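PDB 5JK2: Tp0751 from Treponema pallidum, which mediates adhesion to extracellular matrix components and interactions with host cells, through a non-canonical lipocalin fold. Local coordinates for residues V26-A29 with M30-L34; A33-N36 with R37-G41. The protein carries 1 engineered substitution. All blocks are in the same frame, centred on the assembly; numbering follows the deposited sequence.

In the fold
Contacts 1 and 2 are successive parts of one helix, 26-39, which precedes the eight-stranded antiparallel barrel of this lipocalin-like domain. Their centres lie about 10 Å apart, and they share A33 and L34. Contact 1 covers the N-terminal turns and contact 2 the C-terminal end, where the chain leaves the helix. Both are surface contacts, centred about 19 Å and 18 Å from the centre of the chain. One side of the helix meets loops of the domain: R31, L34 and W35 all reach L49, and I32 and W35 touch H125. Both contacts are structural packing along the helix.

Contact 1. Residues V26-A29 with M30-L34; sequences VQTA and MRIAL
M30 packs beside V26 one turn along the helix. Its chain bends at chi2 (-59°), and its terminal CE comes within 4.1 Å of V26 CG1. The two side chains run alongside each other on the surface. The same pair is joined through the backbone: M30 N donates to V26 O, 3.1 Å away. The M30 CG methylene also lies against V26 O.

The next carbonyls are used in the same way. Q27 O accepts from R31 N at 3.1 Å. T28 O accepts from I32 N at 3.2 Å and takes a weak second bond from R31 N. A29 O accepts from A33 N at 2.6 Å, a short bond. The main bonds follow the alpha-helical i to i+4 pattern; the weak second bond to T28 O is i to i+3.

Methylenes cover several of these oxygens. R31 CG sits 3.4 Å from Q27 O, and I32 CG1 is 3.4 Å from T28 O. The I32 CG1 branch is set beside its own backbone N (chi1 -56°), which brings it back over the preceding turn.

The polar end of R31 leaves the helix. Its NH1 donates to the backbone oxygens of L49 and H125, and its NE is also hydrogen-bonded outside the two segments. NH2 lies close to the like-charged R153. The backbone bonds therefore hold the turns together, and the R31 guanidinium ties the helix to two loops of the barrel domain.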
# COMPACT_ATOMS: atom_id res chain seq x y z
N VAL A 26 -9.52 -21.12 -4.22
CA VAL A 26 -10.72 -20.31 -4.05
C VAL A 26 -10.40 -18.84 -3.78
O VAL A 26 -10.83 -17.96 -4.53
CB VAL A 26 -11.59 -20.85 -2.90
CG1 VAL A 26 -12.72 -19.87 -2.58
CG2 VAL A 26 -12.16 -22.22 -3.26
N GLN A 27 -9.65 -18.58 -2.72
CA GLN A 27 -9.36 -17.22 -2.30
C GLN A 27 -8.64 -16.44 -3.40
O GLN A 27 -8.81 -15.23 -3.54
CB GLN A 27 -8.52 -17.21 -1.02
CG GLN A 27 -7.05 -17.55 -1.22
CD GLN A 27 -6.27 -17.55 0.09
OE1 GLN A 27 -6.62 -18.26 1.03
NE2 GLN A 27 -5.22 -16.74 0.14
N THR A 28 -7.83 -17.14 -4.19
CA THR A 28 -7.10 -16.51 -5.28
C THR A 28 -8.07 -15.96 -6.32
O THR A 28 -7.91 -14.84 -6.79
CB THR A 28 -6.13 -17.50 -5.96
OG1 THR A 28 -5.26 -18.07 -4.98
CG2 THR A 28 -5.30 -16.79 -7.03
N ALA A 29 -9.07 -16.76 -6.66
CA ALA A 29 -10.08 -16.35 -7.62
C ALA A 29 -10.87 -15.15 -7.09
O ALA A 29 -11.23 -14.25 -7.85
CB ALA A 29 -11.02 -17.50 -7.93
N MET A 30 -11.12 -15.15 -5.78
CA MET A 30 -11.85 -14.07 -5.14
C MET A 30 -11.12 -12.75 -5.31
O MET A 30 -11.74 -11.70 -5.46
CB MET A 30 -12.07 -14.38 -3.66
CG MET A 30 -12.99 -15.56 -3.41
SD MET A 30 -14.62 -15.31 -4.13
CE MET A 30 -15.24 -16.99 -4.14
N ARG A 31 -9.79 -12.80 -5.28
CA ARG A 31 -8.99 -11.61 -5.51
C ARG A 31 -9.12 -11.17 -6.96
O ARG A 31 -9.20 -9.97 -7.25
CB ARG A 31 -7.53 -11.87 -5.16
CG ARG A 31 -7.30 -12.22 -3.70
CD ARG A 31 -5.83 -12.20 -3.33
NE ARG A 31 -5.23 -10.89 -3.54
CZ ARG A 31 -5.41 -9.85 -2.73
NH1 ARG A 31 -4.83 -8.69 -3.00
NH2 ARG A 31 -6.18 -9.96 -1.65
N ILE A 32 -9.15 -12.13 -7.87
CA ILE A 32 -9.31 -11.83 -9.29
C ILE A 32 -10.73 -11.34 -9.56
O ILE A 32 -10.95 -10.46 -10.39
CB ILE A 32 -9.01 -13.04 -10.17
CG1 ILE A 32 -7.60 -13.58 -9.89
CG2 ILE A 32 -9.15 -12.67 -11.64
CD1 ILE A 32 -7.36 -14.97 -10.43
N ALA A 33 -11.69 -11.93 -8.86
CA ALA A 33 -13.08 -11.51 -8.94
C ALA A 33 -13.20 -10.08 -8.43
O ALA A 33 -13.76 -9.21 -9.10
CB ALA A 33 -13.97 -12.43 -8.14
N LEU A 34 -12.66 -9.85 -7.24
CA LEU A 34 -12.63 -8.53 -6.62
C LEU A 34 -11.91 -7.54 -7.52
O LEU A 34 -12.32 -6.39 -7.66
CB LEU A 34 -11.94 -8.61 -5.25
CG LEU A 34 -12.18 -7.51 -4.22
CD1 LEU A 34 -13.64 -7.46 -3.81
CD2 LEU A 34 -11.28 -7.76 -3.01

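Contact 2. Residues A33-N36 with R37-G41; sequences ALWN and RATHG
T39 turns back on the preceding turn of the helix and meets both W35 and N36. Its CB lies 3.7 Å from N36 O. There the side chain forks. The hydroxyl OG1, tucked over the backbone and flanked by its own N and C (chi1 48°), donates to N36 O at 2.5 Å, short enough that the exact length is doubtful. The other branch, CG2, sits over one face of the W35 indole. It is 3.5 Å from the centroid of the five-membered ring and 25° off its normal, a CH-pi contact. Its nearest ring atom is W35 NE1, at 3.2 Å.

This is the C-terminal end of helix 26-39, ahead of the lipocalin-like barrel, where the helical bonding weakens. W35 O takes two backbone donors: T39 N in the i to i+4 pattern, and A38 N, 2.9 Å away. The W35 side chain also touches the loop residues L49 and H125.

One turn back, R37 N bonds to A33 O. The R37 chain bends at chi2 and chi3, which carries its guanidinium across the L34 side chain. NH2 lies unusually close to L34 CD1, so the exact placement of the guanidinium is doubtful. The R37 NE donates to Q43 OE1, just beyond the turn.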
# COMPACT_ATOMS: atom_id res chain seq x y z
N ALA A 33 -11.69 -11.93 -8.86
CA ALA A 33 -13.08 -11.51 -8.94
C ALA A 33 -13.20 -10.08 -8.43
O ALA A 33 -13.76 -9.21 -9.10
CB ALA A 33 -13.97 -12.43 -8.14
N LEU A 34 -12.66 -9.85 -7.24
CA LEU A 34 -12.63 -8.53 -6.62
C LEU A 34 -11.91 -7.54 -7.52
O LEU A 34 -12.32 -6.39 -7.66
CB LEU A 34 -11.94 -8.61 -5.25
CG LEU A 34 -12.18 -7.51 -4.22
CD1 LEU A 34 -13.64 -7.46 -3.81
CD2 LEU A 34 -11.28 -7.76 -3.01
N TRP A 35 -10.83 -8.01 -8.14
CA TRP A 35 -10.04 -7.20 -9.07
C TRP A 35 -10.88 -6.76 -10.26
O TRP A 35 -10.85 -5.59 -10.65
CB TRP A 35 -8.82 -7.99 -9.54
CG TRP A 35 -8.15 -7.42 -10.75
CD1 TRP A 35 -8.14 -7.94 -12.01
CD2 TRP A 35 -7.39 -6.20 -10.82
NE1 TRP A 35 -7.42 -7.14 -12.86
CE2 TRP A 35 -6.95 -6.06 -12.15
CE3 TRP A 35 -7.04 -5.22 -9.89
CZ2 TRP A 35 -6.18 -4.98 -12.57
CZ3 TRP A 35 -6.27 -4.15 -10.31
CH2 TRP A 35 -5.85 -4.04 -11.64
N ASN A 36 -11.63 -7.69 -10.83
CA ASN A 36 -12.47 -7.41 -11.99
C ASN A 36 -13.50 -6.33 -11.69
O ASN A 36 -13.82 -5.52 -12.56
CB ASN A 36 -13.17 -8.69 -12.45
CG ASN A 36 -13.86 -8.52 -13.79
OD1 ASN A 36 -13.29 -8.83 -14.84
ND2 ASN A 36 -15.09 -8.02 -13.77
N ARG A 37 -14.00 -6.31 -10.46
CA ARG A 37 -14.99 -5.31 -10.06
C ARG A 37 -14.36 -3.92 -9.95
O ARG A 37 -15.07 -2.92 -9.88
CB ARG A 37 -15.64 -5.70 -8.73
CG ARG A 37 -16.35 -7.05 -8.77
CD ARG A 37 -17.59 -7.09 -7.87
NE ARG A 37 -17.25 -7.12 -6.45
CZ ARG A 37 -16.86 -8.22 -5.80
NH1 ARG A 37 -16.73 -9.37 -6.44
NH2 ARG A 37 -16.58 -8.15 -4.51
N ALA A 38 -13.03 -3.87 -9.94
CA ALA A 38 -12.31 -2.62 -9.80
C ALA A 38 -11.69 -2.18 -11.12
O ALA A 38 -11.44 -0.99 -11.33
CB ALA A 38 -11.23 -2.76 -8.74
N THR A 39 -11.45 -3.13 -12.02
CA THR A 39 -10.88 -2.84 -13.33
C THR A 39 -11.70 -1.80 -14.08
O THR A 39 -11.27 -0.65 -14.24
CB THR A 39 -10.78 -4.10 -14.20
OG1 THR A 39 -12.02 -4.81 -14.17
CG2 THR A 39 -9.66 -5.00 -13.71
N HIS A 40 -12.88 -2.20 -14.54
CA HIS A 40 -13.78 -1.30 -15.25
C HIS A 40 -14.96 -0.94 -14.36
O HIS A 40 -15.57 0.12 -14.52
CB HIS A 40 -14.26 -1.93 -16.55
CG HIS A 40 -15.08 -3.17 -16.36
ND1 HIS A 40 -16.30 -3.17 -15.72
CD2 HIS A 40 -14.85 -4.46 -16.72
CE1 HIS A 40 -16.79 -4.40 -15.69
NE2 HIS A 40 -15.93 -5.20 -16.29
N GLY A 41 -15.28 -1.83 -13.42
CA GLY A 41 -16.43 -1.64 -12.55
C GLY A 41 -16.33 -0.36 -11.74
O GLY A 41 -17.34 0.30 -11.50